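Long-range contacts in 11R-lipoxygenase (Gersemia fruticosa, PDB 3VF1), which is a calcium-dependent non-heme iron dioxygenase that probably inserts molecular oxygen into polyunsaturated fatty acids in lipid metabolism: residues A138-S143 and K522-I527; I347-Y352 and M374-L379; E369-M374 and T602-S607; N516-V521 and N556-V561. One frame throughout, in Å; residues are numbered along the deposited sequence.

Contact 1 of 4, residues A138-S143 and K522-I527; sequences AILPNS and KKDNEI
Asn142 and Asp524 bring the two backbones to a CA-CA distance of 5.7 Å, where a type I turn from Leu140 to Ser143 meets the start of helix 525-538. The corner of that turn is Pro141, whose ring fits among three polar side chains. Pro141 CG lies 3.3 Å from Asp524 OD1, and Pro141 CB is equally near Asn525 OD1. Pro141 CD lies 3.5 Å from Glu526 OE1, so carbon meets oxygen at each point. Asp524 crosses the proline ring at about a right angle, while Asn525 runs past it in the opposite direction. The carboxylate is not idle, for Asp524 is the N-cap of the helix: with its CG anti to the backbone N (chi1 177°), Asp524 OD1 receives Ile527 N at 3.0 Å from above the carboxylate plane and Glu526 N more weakly. Asp524 OD2 is hydrogen-bonded to Tyr515 and His415 and lies 3.4 Å from Leu140 CD2. Glu526 OE2 also forms a salt bridge with Arg154. At the next residue of the turn, Asn142 CB rests against Lys523 O at 3.3 Å, and Asn142 ND2 reaches on to Ser520 O. The arrangement is a type I beta turn with proline at its second position, packed against an N-capped helix start, and it ties the loop leaving strand 130-134 of the C2-like beta sandwich to the helical lipoxygenase domain.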
loop_
_atom_site.group_PDB
_atom_site.type_symbol
_atom_site.label_atom_id
_atom_site.label_comp_id
_atom_site.label_asym_id
_atom_site.label_seq_id
_atom_site.Cartn_x
_atom_site.Cartn_y
_atom_site.Cartn_z
ATOM N N ALA A 138 14.256 -22.893 -6.119
ATOM C CA ALA A 138 13.298 -22.320 -7.060
ATOM C C ALA A 138 13.589 -22.834 -8.465
ATOM O O ALA A 138 14.746 -22.903 -8.881
ATOM C CB ALA A 138 13.357 -20.799 -7.023
ATOM N N ILE A 139 12.536 -23.189 -9.194
ATOM C CA ILE A 139 12.690 -23.852 -10.485
ATOM C C ILE A 139 11.719 -23.310 -11.528
ATOM O O ILE A 139 10.503 -23.365 -11.347
ATOM C CB ILE A 139 12.460 -25.370 -10.348
ATOM C CG1 ILE A 139 13.423 -25.963 -9.318
ATOM C CG2 ILE A 139 12.628 -26.059 -11.695
ATOM C CD1 ILE A 139 13.110 -27.392 -8.942
ATOM N N LEU A 140 12.265 -22.792 -12.623
ATOM C CA LEU A 140 11.452 -22.338 -13.745
ATOM C C LEU A 140 10.871 -23.537 -14.484
ATOM O O LEU A 140 11.462 -24.616 -14.481
ATOM C CB LEU A 140 12.302 -21.501 -14.704
ATOM C CG LEU A 140 12.875 -20.207 -14.129
ATOM C CD1 LEU A 140 13.899 -19.602 -15.075
ATOM C CD2 LEU A 140 11.754 -19.221 -13.851
ATOM N N PRO A 141 9.708 -23.356 -15.127
ATOM C CA PRO A 141 9.092 -24.459 -15.872
ATOM C C PRO A 141 9.939 -24.875 -17.070
ATOM O O PRO A 141 9.971 -26.052 -17.426
ATOM C CB PRO A 141 7.757 -23.869 -16.334
ATOM C CG PRO A 141 7.981 -22.399 -16.366
ATOM C CD PRO A 141 8.935 -22.107 -15.249
ATOM N N ASN A 142 10.622 -23.910 -17.679
ATOM C CA ASN A 142 11.491 -24.185 -18.817
ATOM C C ASN A 142 12.930 -24.458 -18.386
ATOM O O ASN A 142 13.863 -24.299 -19.171
ATOM C CB ASN A 142 11.459 -23.017 -19.806
ATOM C CG ASN A 142 11.893 -21.707 -19.177
ATOM O OD1 ASN A 142 11.701 -21.485 -17.983
ATOM N ND2 ASN A 142 12.482 -20.831 -19.980
ATOM N N SER A 143 13.106 -24.869 -17.134
ATOM C CA SER A 143 14.433 -25.166 -16.611
ATOM C C SER A 143 14.831 -26.598 -16.946
ATOM O O SER A 143 14.080 -27.324 -17.593
ATOM C CB SER A 143 14.462 -24.963 -15.095
ATOM O OG SER A 143 15.714 -25.340 -14.552
ATOM N N LYS A 522 11.044 -15.406 -22.405
ATOM C CA LYS A 522 10.042 -15.728 -23.414
ATOM C C LYS A 522 9.462 -17.120 -23.191
ATOM O O LYS A 522 8.254 -17.323 -23.288
ATOM C CB LYS A 522 10.642 -15.664 -24.819
ATOM C CG LYS A 522 11.086 -14.283 -25.266
ATOM C CD LYS A 522 11.357 -14.265 -26.766
ATOM C CE LYS A 522 12.035 -12.978 -27.210
ATOM N NZ LYS A 522 13.447 -12.892 -26.741
ATOM N N LYS A 523 10.334 -18.077 -22.889
ATOM C CA LYS A 523 9.943 -19.484 -22.833
ATOM C C LYS A 523 9.432 -19.925 -21.461
ATOM O O LYS A 523 9.131 -21.100 -21.256
ATOM C CB LYS A 523 11.112 -20.366 -23.280
ATOM C CG LYS A 523 11.363 -20.313 -24.780
ATOM C CD LYS A 523 12.634 -21.047 -25.179
ATOM C CE LYS A 523 12.711 -21.230 -26.689
ATOM N NZ LYS A 523 12.509 -19.953 -27.437
ATOM N N ASP A 524 9.319 -18.982 -20.529
ATOM C CA ASP A 524 8.731 -19.267 -19.227
ATOM C C ASP A 524 7.221 -19.117 -19.353
ATOM O O ASP A 524 6.674 -18.046 -19.110
ATOM C CB ASP A 524 9.269 -18.316 -18.154
ATOM C CG ASP A 524 8.619 -18.533 -16.800
ATOM O OD1 ASP A 524 7.556 -19.188 -16.739
ATOM O OD2 ASP A 524 9.168 -18.042 -15.791
ATOM N N ASN A 525 6.552 -20.199 -19.736
ATOM C CA ASN A 525 5.115 -20.163 -19.981
ATOM C C ASN A 525 4.317 -19.654 -18.782
ATOM O O ASN A 525 3.216 -19.126 -18.942
ATOM C CB ASN A 525 4.619 -21.553 -20.381
ATOM C CG ASN A 525 4.885 -22.597 -19.313
ATOM O OD1 ASN A 525 6.034 -22.955 -19.049
ATOM N ND2 ASN A 525 3.821 -23.097 -18.695
ATOM N N GLU A 526 4.872 -19.808 -17.584
ATOM C CA GLU A 526 4.148 -19.469 -16.363
ATOM C C GLU A 526 4.120 -17.965 -16.076
ATOM O O GLU A 526 3.105 -17.439 -15.623
ATOM C CB GLU A 526 4.725 -20.242 -15.174
ATOM C CG GLU A 526 4.386 -21.724 -15.212
ATOM C CD GLU A 526 5.076 -22.523 -14.124
ATOM O OE1 GLU A 526 5.959 -21.969 -13.436
ATOM O OE2 GLU A 526 4.733 -23.713 -13.958
ATOM N N ILE A 527 5.225 -17.274 -16.340
ATOM C CA ILE A 527 5.260 -15.828 -16.157
ATOM C C ILE A 527 4.450 -15.153 -17.257
ATOM O O ILE A 527 3.901 -14.067 -17.062
ATOM C CB ILE A 527 6.702 -15.271 -16.169
ATOM C CG1 ILE A 527 6.757 -13.906 -15.476
ATOM C CG2 ILE A 527 7.229 -15.159 -17.591
ATOM C CD1 ILE A 527 6.494 -13.960 -13.983
#

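Contact 2 of 4, residues I347-Y352 and M374-L379; sequences IAIQLY and MAKLWL
Ile349 touches Ala375, Lys376 and Leu379 chiefly through its CD1 methyl, the central feature of a helix packed on the face of an antiparallel sheet. Strand 347-350 and helix 374-379 approach to 8.9 Å between axes, their directions 65° apart. Ile349 CD1 lies 3.8 Å from Ala375 O, 3.9 Å from Lys376 CA and 3.9 Å from Leu379 CD2. It reaches them because CG1 is turned opposite the carbonyl carbon (chi1 -65°) and the chain then runs on extended, which carries the methyl straight to the helix surface. A second touch follows just past the strand, where Leu351 CD2 meets Trp378 CB at 3.7 Å, the two side chains crossing at about a right angle. Further out, Trp362 of the adjoining strand 361-362 touches both Leu351 and Ala375, continuing the apolar layer onto the neighbouring strand. Lys376 meets Ile349 through CA and CG, while its NZ forms a salt bridge with Asp254. The strand itself is shaped by a classic beta bulge, at which Ile347 and Ala348 both face Leu335. Gln350 points away from the helix, and its NE2 donates to Asn279 O and also to Tyr352 O, the latter at 2.8 Å and in the carbonyl plane.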
loop_
_atom_site.group_PDB
_atom_site.type_symbol
_atom_site.label_atom_id
_atom_site.label_comp_id
_atom_site.label_asym_id
_atom_site.label_seq_id
_atom_site.Cartn_x
_atom_site.Cartn_y
_atom_site.Cartn_z
ATOM N N ILE A 347 1.287 31.371 -3.283
ATOM C CA ILE A 347 1.213 32.791 -3.606
ATOM C C ILE A 347 -0.117 33.190 -4.243
ATOM O O ILE A 347 -0.405 34.376 -4.380
ATOM C CB ILE A 347 2.366 33.214 -4.540
ATOM C CG1 ILE A 347 2.307 32.433 -5.857
ATOM C CG2 ILE A 347 3.703 32.997 -3.852
ATOM C CD1 ILE A 347 3.297 32.922 -6.894
ATOM N N ALA A 348 -0.928 32.207 -4.623
ATOM C CA ALA A 348 -2.216 32.492 -5.247
ATOM C C ALA A 348 -3.109 31.259 -5.246
ATOM O O ALA A 348 -2.625 30.137 -5.363
ATOM C CB ALA A 348 -2.012 32.995 -6.668
ATOM N N ILE A 349 -4.415 31.477 -5.116
ATOM C CA ILE A 349 -5.381 30.384 -5.094
ATOM C C ILE A 349 -6.693 30.787 -5.759
ATOM O O ILE A 349 -7.195 31.888 -5.552
ATOM C CB ILE A 349 -5.690 29.927 -3.657
ATOM C CG1 ILE A 349 -4.445 29.326 -3.003
ATOM C CG2 ILE A 349 -6.827 28.912 -3.653
ATOM C CD1 ILE A 349 -4.626 29.002 -1.531
ATOM N N GLN A 350 -7.243 29.880 -6.557
ATOM C CA GLN A 350 -8.556 30.067 -7.162
ATOM C C GLN A 350 -9.400 28.840 -6.842
ATOM O O GLN A 350 -9.020 27.724 -7.176
ATOM C CB GLN A 350 -8.419 30.252 -8.674
ATOM C CG GLN A 350 -9.716 30.582 -9.391
ATOM C CD GLN A 350 -9.514 30.803 -10.878
ATOM O OE1 GLN A 350 -9.000 31.840 -11.300
ATOM N NE2 GLN A 350 -9.912 29.824 -11.683
ATOM N N LEU A 351 -10.541 29.045 -6.193
ATOM C CA LEU A 351 -11.315 27.934 -5.640
ATOM C C LEU A 351 -11.994 27.074 -6.707
ATOM O O LEU A 351 -12.059 25.853 -6.572
ATOM C CB LEU A 351 -12.352 28.449 -4.639
ATOM C CG LEU A 351 -11.786 29.189 -3.424
ATOM C CD1 LEU A 351 -12.910 29.619 -2.491
ATOM C CD2 LEU A 351 -10.772 28.330 -2.681
ATOM N N TYR A 352 -12.497 27.704 -7.764
ATOM C CA TYR A 352 -13.159 26.968 -8.839
ATOM C C TYR A 352 -12.400 27.134 -10.153
ATOM O O TYR A 352 -11.686 28.116 -10.345
ATOM C CB TYR A 352 -14.608 27.431 -9.006
ATOM C CG TYR A 352 -15.510 27.099 -7.835
ATOM C CD1 TYR A 352 -16.088 25.839 -7.709
ATOM C CD2 TYR A 352 -15.801 28.050 -6.864
ATOM C CE1 TYR A 352 -16.923 25.535 -6.643
ATOM C CE2 TYR A 352 -16.633 27.756 -5.796
ATOM C CZ TYR A 352 -17.190 26.498 -5.692
ATOM O OH TYR A 352 -18.019 26.211 -4.631
ATOM N N MET A 374 -8.614 31.077 4.994
ATOM C CA MET A 374 -9.781 30.378 4.473
ATOM C C MET A 374 -9.454 29.749 3.121
ATOM O O MET A 374 -9.742 28.575 2.882
ATOM C CB MET A 374 -10.964 31.340 4.335
ATOM C CG MET A 374 -12.190 30.734 3.655
ATOM S SD MET A 374 -12.997 29.445 4.631
ATOM C CE MET A 374 -13.932 30.433 5.801
ATOM N N ALA A 375 -8.844 30.535 2.241
ATOM C CA ALA A 375 -8.509 30.068 0.902
ATOM C C ALA A 375 -7.614 28.834 0.967
ATOM O O ALA A 375 -7.809 27.876 0.220
ATOM C CB ALA A 375 -7.828 31.173 0.111
ATOM N N LYS A 376 -6.635 28.860 1.866
ATOM C CA LYS A 376 -5.703 27.748 2.014
ATOM C C LYS A 376 -6.406 26.484 2.502
ATOM O O LYS A 376 -6.097 25.383 2.049
ATOM C CB LYS A 376 -4.567 28.125 2.967
ATOM C CG LYS A 376 -3.585 29.131 2.381
ATOM C CD LYS A 376 -2.369 29.329 3.273
ATOM C CE LYS A 376 -2.741 29.921 4.624
ATOM N NZ LYS A 376 -1.540 30.160 5.471
ATOM N N LEU A 377 -7.350 26.642 3.424
ATOM C CA LEU A 377 -8.077 25.503 3.969
ATOM C C LEU A 377 -8.849 24.769 2.881
ATOM O O LEU A 377 -8.912 23.542 2.880
ATOM C CB LEU A 377 -9.030 25.952 5.078
ATOM C CG LEU A 377 -8.353 26.408 6.375
ATOM C CD1 LEU A 377 -9.348 27.106 7.292
ATOM C CD2 LEU A 377 -7.713 25.227 7.087
ATOM N N TRP A 378 -9.427 25.524 1.952
ATOM C CA TRP A 378 -10.209 24.933 0.868
ATOM C C TRP A 378 -9.326 24.222 -0.153
ATOM O O TRP A 378 -9.758 23.265 -0.793
ATOM C CB TRP A 378 -11.063 25.999 0.180
ATOM C CG TRP A 378 -12.336 26.308 0.918
ATOM C CD1 TRP A 378 -12.544 27.316 1.816
ATOM C CD2 TRP A 378 -13.576 25.595 0.823
ATOM N NE1 TRP A 378 -13.835 27.275 2.281
ATOM C CE2 TRP A 378 -14.489 26.229 1.689
ATOM C CE3 TRP A 378 -14.001 24.484 0.089
ATOM C CZ2 TRP A 378 -15.801 25.787 1.840
ATOM C CZ3 TRP A 378 -15.305 24.047 0.241
ATOM C CH2 TRP A 378 -16.189 24.699 1.107
ATOM N N LEU A 379 -8.089 24.687 -0.301
ATOM C CA LEU A 379 -7.137 24.038 -1.197
ATOM C C LEU A 379 -6.706 22.690 -0.622
ATOM O O LEU A 379 -6.610 21.699 -1.343
ATOM C CB LEU A 379 -5.915 24.931 -1.420
ATOM C CG LEU A 379 -4.852 24.392 -2.379
ATOM C CD1 LEU A 379 -5.411 24.233 -3.784
ATOM C CD2 LEU A 379 -3.634 25.305 -2.390
#

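Contact 3 of 4, residues E369-M374 and T602-S607; sequences EWDWIM and TEKGKS
Asp371 gathers the backbone of loop 602-607 around its carboxylate, a case of one acidic group in the first turn of a helix satisfying several loop donors. The firm bond is Gly605 N to Asp371 OD2, 2.7 Å long and nearly straight at 161°, arriving on the syn side 22° out of the carboxylate plane. Gly605 offers its N-H there from a backbone with positive phi, a conformation that glycine adopts easily. Ser607 N and, weakly, Ser607 OG appear to donate to Asp371 OD1, but both bonds are doubtful because the placement of OD1 is strained in the model. Ser607 OG, set opposite the carbonyl carbon (chi1 -59°), also lies 3.7 Å from Met374 CB. Two waters may add weak bonds to OD1. One of them also donates to Ser607 O at 2.6 Å, and Ser607 O lies 3.4 Å from Trp370 CB as well. Lys604 meets Asp371 OD2 through CA and CB, while its NZ forms a salt bridge with Asp367 and a cation-pi contact with Trp362. The loop thus closes over the start of helix 369-410 just before helix 609-615, whose Ile612 packs against Trp370 and Met374, while Trp372 touches Pro346 of strand 344-350.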
loop_
_atom_site.group_PDB
_atom_site.type_symbol
_atom_site.label_atom_id
_atom_site.label_comp_id
_atom_site.label_asym_id
_atom_site.label_seq_id
_atom_site.Cartn_x
_atom_site.Cartn_y
_atom_site.Cartn_z
ATOM N N GLU A 369 -5.862 38.553 6.172
ATOM C CA GLU A 369 -5.179 37.388 6.714
ATOM C C GLU A 369 -6.150 36.231 6.939
ATOM O O GLU A 369 -5.820 35.077 6.670
ATOM C CB GLU A 369 -4.460 37.757 8.013
ATOM C CG GLU A 369 -3.396 38.826 7.819
ATOM C CD GLU A 369 -2.641 39.142 9.090
ATOM O OE1 GLU A 369 -2.952 38.536 10.138
ATOM O OE2 GLU A 369 -1.732 39.997 9.039
ATOM N N TRP A 370 -7.348 36.540 7.421
ATOM C CA TRP A 370 -8.364 35.514 7.629
ATOM C C TRP A 370 -8.846 34.941 6.300
ATOM O O TRP A 370 -9.075 33.740 6.185
ATOM C CB TRP A 370 -9.545 36.070 8.428
ATOM C CG TRP A 370 -9.283 36.140 9.904
ATOM C CD1 TRP A 370 -9.266 37.260 10.684
ATOM C CD2 TRP A 370 -8.992 35.040 10.777
ATOM N NE1 TRP A 370 -8.987 36.925 11.986
ATOM C CE2 TRP A 370 -8.814 35.569 12.070
ATOM C CE3 TRP A 370 -8.865 33.661 10.588
ATOM C CZ2 TRP A 370 -8.517 34.766 13.169
ATOM C CZ3 TRP A 370 -8.571 32.866 11.680
ATOM C CH2 TRP A 370 -8.400 33.421 12.955
ATOM N N ASP A 371 -8.998 35.803 5.297
ATOM C CA ASP A 371 -9.403 35.355 3.966
ATOM C C ASP A 371 -8.370 34.396 3.394
ATOM O O ASP A 371 -8.717 33.355 2.845
ATOM C CB ASP A 371 -9.580 36.547 3.017
ATOM C CG ASP A 371 -11.004 37.078 2.999
ATOM O OD1 ASP A 371 -11.820 36.638 3.833
ATOM O OD2 ASP A 371 -11.308 37.940 2.147
ATOM N N TRP A 372 -7.098 34.754 3.528
ATOM C CA TRP A 372 -6.017 33.927 3.013
ATOM C C TRP A 372 -6.006 32.558 3.687
ATOM O O TRP A 372 -5.786 31.538 3.035
ATOM C CB TRP A 372 -4.669 34.620 3.214
ATOM C CG TRP A 372 -3.509 33.798 2.743
ATOM C CD1 TRP A 372 -2.436 33.395 3.482
ATOM C CD2 TRP A 372 -3.314 33.266 1.427
ATOM N NE1 TRP A 372 -1.581 32.651 2.705
ATOM C CE2 TRP A 372 -2.098 32.556 1.440
ATOM C CE3 TRP A 372 -4.049 33.323 0.239
ATOM C CZ2 TRP A 372 -1.599 31.908 0.311
ATOM C CZ3 TRP A 372 -3.552 32.679 -0.881
ATOM C CH2 TRP A 372 -2.340 31.981 -0.836
ATOM N N ILE A 373 -6.244 32.540 4.995
ATOM C CA ILE A 373 -6.310 31.286 5.735
ATOM C C ILE A 373 -7.474 30.438 5.232
ATOM O O ILE A 373 -7.340 29.228 5.055
ATOM C CB ILE A 373 -6.451 31.530 7.252
ATOM C CG1 ILE A 373 -5.105 31.968 7.831
ATOM C CG2 ILE A 373 -6.937 30.273 7.959
ATOM C CD1 ILE A 373 -5.165 32.399 9.284
ATOM N N MET A 374 -8.614 31.077 4.994
ATOM C CA MET A 374 -9.781 30.378 4.473
ATOM C C MET A 374 -9.454 29.749 3.121
ATOM O O MET A 374 -9.742 28.575 2.882
ATOM C CB MET A 374 -10.964 31.340 4.335
ATOM C CG MET A 374 -12.190 30.734 3.655
ATOM S SD MET A 374 -12.997 29.445 4.631
ATOM C CE MET A 374 -13.932 30.433 5.801
ATOM N N THR A 602 -17.963 33.943 -1.331
ATOM C CA THR A 602 -18.176 34.519 -2.653
ATOM C C THR A 602 -17.653 35.952 -2.722
ATOM O O THR A 602 -17.552 36.531 -3.802
ATOM C CB THR A 602 -19.670 34.516 -3.029
ATOM O OG1 THR A 602 -20.429 35.149 -1.992
ATOM C CG2 THR A 602 -20.172 33.093 -3.227
ATOM N N GLU A 603 -17.316 36.514 -1.564
ATOM C CA GLU A 603 -16.833 37.886 -1.490
ATOM C C GLU A 603 -15.597 37.992 -0.605
ATOM O O GLU A 603 -15.313 37.100 0.194
ATOM C CB GLU A 603 -17.927 38.802 -0.939
ATOM C CG GLU A 603 -19.129 38.966 -1.853
ATOM C CD GLU A 603 -20.187 39.880 -1.262
ATOM O OE1 GLU A 603 -20.518 39.713 -0.068
ATOM O OE2 GLU A 603 -20.682 40.769 -1.986
ATOM N N LYS A 604 -14.869 39.094 -0.751
ATOM C CA LYS A 604 -13.706 39.362 0.085
ATOM C C LYS A 604 -14.142 39.944 1.426
ATOM O O LYS A 604 -15.249 40.461 1.558
ATOM C CB LYS A 604 -12.766 40.350 -0.610
ATOM C CG LYS A 604 -12.338 39.951 -2.014
ATOM C CD LYS A 604 -11.510 38.683 -2.014
ATOM C CE LYS A 604 -10.765 38.517 -3.333
ATOM N NZ LYS A 604 -9.610 39.443 -3.490
ATOM N N GLY A 605 -13.261 39.854 2.418
ATOM C CA GLY A 605 -13.469 40.506 3.700
ATOM C C GLY A 605 -14.522 39.883 4.601
ATOM O O GLY A 605 -14.828 40.429 5.661
ATOM N N LYS A 606 -15.072 38.742 4.200
ATOM C CA LYS A 606 -16.135 38.107 4.974
ATOM C C LYS A 606 -15.602 37.103 5.995
ATOM O O LYS A 606 -16.331 36.687 6.897
ATOM C CB LYS A 606 -17.126 37.404 4.042
ATOM C CG LYS A 606 -17.815 38.327 3.047
ATOM C CD LYS A 606 -18.567 39.445 3.755
ATOM C CE LYS A 606 -19.350 40.300 2.774
ATOM N NZ LYS A 606 -20.016 41.450 3.446
ATOM N N SER A 607 -14.335 36.721 5.862
ATOM C CA SER A 607 -13.778 35.655 6.692
ATOM C C SER A 607 -13.306 36.132 8.062
ATOM O O SER A 607 -12.765 37.229 8.211
ATOM C CB SER A 607 -12.617 34.964 5.974
ATOM O OG SER A 607 -13.040 34.403 4.742
HETATM O O HOH W 1 -11.570 38.742 6.472
HETATM O O HOH W 2 -14.712 36.033 2.301
#

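Contact 4 of 4, residues N516-V521 and N556-V561; sequences NDDDSV and NREELV
Arg557 lays one face of its guanidinium under Asn516 O, which stands 3.4 Å above the plane and offset toward the rim, with Asp517 CA over the same face; a bend at chi3 (-61°) brings the group there. The carbonyl does not take a hydrogen bond from NH1; that atom donates to Tyr515 O instead. The setting is a meeting of two N-capped helix starts, Asp517 capping helix 518-522 and Asn556 capping helix 557-579, and the backbones come within 4.3 Å between Asp518 CA and Asn556 CA. Here the side chains of Asp518 and Asn556 lie alongside each other and point the same way, their carboxylate and amide planes 61° apart, with Asp518 CG 3.5 Å from Asn556 CB. Asp518 also reaches the first turn of helix 557-579: Arg557 N donates to Asp518 OD1 at 3.3 Å and 162°, coming from above the carboxylate plane. Glu558 OE1 lies 3.9 Å from Asp518 OD1, a like-charge approach probably eased by the helix start and the nearby guanidinium. Beside these polar contacts Val521 crosses Arg557 at about a right angle, Val521 CG2 3.5 Å from Arg557 CG, and it approaches Leu560 more loosely; Phe554 touches both Val521 and Leu560. Of the two caps, Asp517 OD1 takes two donors from one residue, Ser520 N at 2.8 Å and Ser520 OG.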
loop_
_atom_site.group_PDB
_atom_site.type_symbol
_atom_site.label_atom_id
_atom_site.label_comp_id
_atom_site.label_asym_id
_atom_site.label_seq_id
_atom_site.Cartn_x
_atom_site.Cartn_y
_atom_site.Cartn_z
ATOM N N ASN A 516 18.841 -16.519 -17.417
ATOM C CA ASN A 516 20.174 -16.286 -17.954
ATOM C C ASN A 516 20.154 -15.337 -19.150
ATOM O O ASN A 516 21.163 -14.710 -19.470
ATOM C CB ASN A 516 20.826 -17.611 -18.352
ATOM C CG ASN A 516 22.301 -17.660 -18.005
ATOM O OD1 ASN A 516 22.746 -18.541 -17.267
ATOM N ND2 ASN A 516 23.068 -16.711 -18.531
ATOM N N ASP A 517 19.004 -15.232 -19.807
ATOM C CA ASP A 517 18.879 -14.376 -20.981
ATOM C C ASP A 517 17.415 -14.096 -21.300
ATOM O O ASP A 517 16.516 -14.640 -20.659
ATOM C CB ASP A 517 19.574 -15.021 -22.184
ATOM C CG ASP A 517 19.059 -16.420 -22.483
ATOM O OD1 ASP A 517 17.830 -16.638 -22.413
ATOM O OD2 ASP A 517 19.888 -17.302 -22.789
ATOM N N ASP A 518 17.182 -13.250 -22.298
ATOM C CA ASP A 518 15.829 -12.835 -22.652
ATOM C C ASP A 518 14.986 -14.011 -23.135
ATOM O O ASP A 518 13.761 -14.008 -22.990
ATOM C CB ASP A 518 15.870 -11.743 -23.723
ATOM C CG ASP A 518 16.625 -10.508 -23.265
ATOM O OD1 ASP A 518 16.844 -10.360 -22.042
ATOM O OD2 ASP A 518 16.996 -9.682 -24.128
ATOM N N ASP A 519 15.640 -15.015 -23.709
ATOM C CA ASP A 519 14.937 -16.197 -24.187
ATOM C C ASP A 519 14.372 -16.971 -23.000
ATOM O O ASP A 519 13.291 -17.555 -23.082
ATOM C CB ASP A 519 15.873 -17.090 -24.999
ATOM C CG ASP A 519 15.127 -17.974 -25.982
ATOM O OD1 ASP A 519 14.231 -17.458 -26.685
ATOM O OD2 ASP A 519 15.433 -19.184 -26.047
ATOM N N SER A 520 15.110 -16.964 -21.894
ATOM C CA SER A 520 14.661 -17.613 -20.670
ATOM C C SER A 520 13.324 -17.037 -20.239
ATOM O O SER A 520 12.507 -17.743 -19.655
ATOM C CB SER A 520 15.675 -17.411 -19.544
ATOM O OG SER A 520 16.976 -17.814 -19.936
ATOM N N VAL A 521 13.108 -15.755 -20.528
ATOM C CA VAL A 521 11.876 -15.072 -20.142
ATOM C C VAL A 521 10.740 -15.393 -21.111
ATOM O O VAL A 521 9.607 -15.635 -20.690
ATOM C CB VAL A 521 12.071 -13.547 -20.088
ATOM C CG1 VAL A 521 10.797 -12.867 -19.614
ATOM C CG2 VAL A 521 13.234 -13.193 -19.175
ATOM N N ASN A 556 11.785 -9.583 -22.646
ATOM C CA ASN A 556 13.155 -9.543 -22.144
ATOM C C ASN A 556 13.197 -9.426 -20.626
ATOM O O ASN A 556 12.160 -9.283 -19.979
ATOM C CB ASN A 556 13.928 -8.390 -22.789
ATOM C CG ASN A 556 13.247 -7.050 -22.596
ATOM O OD1 ASN A 556 13.441 -6.384 -21.580
ATOM N ND2 ASN A 556 12.446 -6.646 -23.575
ATOM N N ARG A 557 14.400 -9.489 -20.062
ATOM C CA ARG A 557 14.569 -9.466 -18.614
ATOM C C ARG A 557 14.341 -8.071 -18.043
ATOM O O ARG A 557 13.863 -7.924 -16.919
ATOM C CB ARG A 557 15.966 -9.955 -18.233
ATOM C CG ARG A 557 16.222 -11.416 -18.560
ATOM C CD ARG A 557 17.546 -11.888 -17.982
ATOM N NE ARG A 557 18.678 -11.135 -18.517
ATOM C CZ ARG A 557 19.942 -11.323 -18.155
ATOM N NH1 ARG A 557 20.251 -12.243 -17.249
ATOM N NH2 ARG A 557 20.902 -10.589 -18.699
ATOM N N GLU A 558 14.677 -7.047 -18.820
ATOM C CA GLU A 558 14.555 -5.669 -18.356
ATOM C C GLU A 558 13.095 -5.287 -18.121
ATOM O O GLU A 558 12.770 -4.656 -17.118
ATOM C CB GLU A 558 15.210 -4.702 -19.346
ATOM C CG GLU A 558 16.732 -4.737 -19.327
ATOM C CD GLU A 558 17.299 -6.047 -19.855
ATOM O OE1 GLU A 558 16.685 -6.639 -20.771
ATOM O OE2 GLU A 558 18.357 -6.485 -19.353
ATOM N N GLU A 559 12.219 -5.671 -19.043
ATOM C CA GLU A 559 10.789 -5.429 -18.881
ATOM C C GLU A 559 10.276 -6.106 -17.620
ATOM O O GLU A 559 9.481 -5.534 -16.876
ATOM C CB GLU A 559 10.008 -5.958 -20.085
ATOM C CG GLU A 559 10.194 -5.158 -21.361
ATOM C CD GLU A 559 9.397 -5.729 -22.521
ATOM O OE1 GLU A 559 8.419 -6.467 -22.268
ATOM O OE2 GLU A 559 9.750 -5.440 -23.686
ATOM N N LEU A 560 10.736 -7.331 -17.390
ATOM C CA LEU A 560 10.306 -8.113 -16.239
ATOM C C LEU A 560 10.750 -7.455 -14.933
ATOM O O LEU A 560 9.973 -7.346 -13.986
ATOM C CB LEU A 560 10.871 -9.532 -16.328
ATOM C CG LEU A 560 10.538 -10.464 -15.163
ATOM C CD1 LEU A 560 9.034 -10.557 -14.960
ATOM C CD2 LEU A 560 11.134 -11.840 -15.402
ATOM N N VAL A 561 12.002 -7.014 -14.892
ATOM C CA VAL A 561 12.547 -6.379 -13.700
ATOM C C VAL A 561 11.795 -5.091 -13.374
ATOM O O VAL A 561 11.427 -4.852 -12.225
ATOM C CB VAL A 561 14.048 -6.065 -13.863
ATOM C CG1 VAL A 561 14.538 -5.178 -12.724
ATOM C CG2 VAL A 561 14.853 -7.356 -13.922
#

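The four contacts form two well-separated pairs. Contacts 1 and 4, their centres 11 Å apart, use successive helices, 525-538 and 518-522, and are joined by packing of Ile527 CG1 on Leu560 CD1 at 4.1 Å. Contacts 2 and 3, centres 10 Å apart, share Met374 and helix 369-410, and Ile349 CD1 packs on Trp372 CH2 at 3.8 Å. Between the pairs, contacts 1 and 3 stand 64 Å apart by their centres. None touches the iron site, yet the long helices lead there: helix 369-410 carries the iron ligands His392 and His397 further along, and helix 557-579, which starts in contact 4, carries His575 and Asn579.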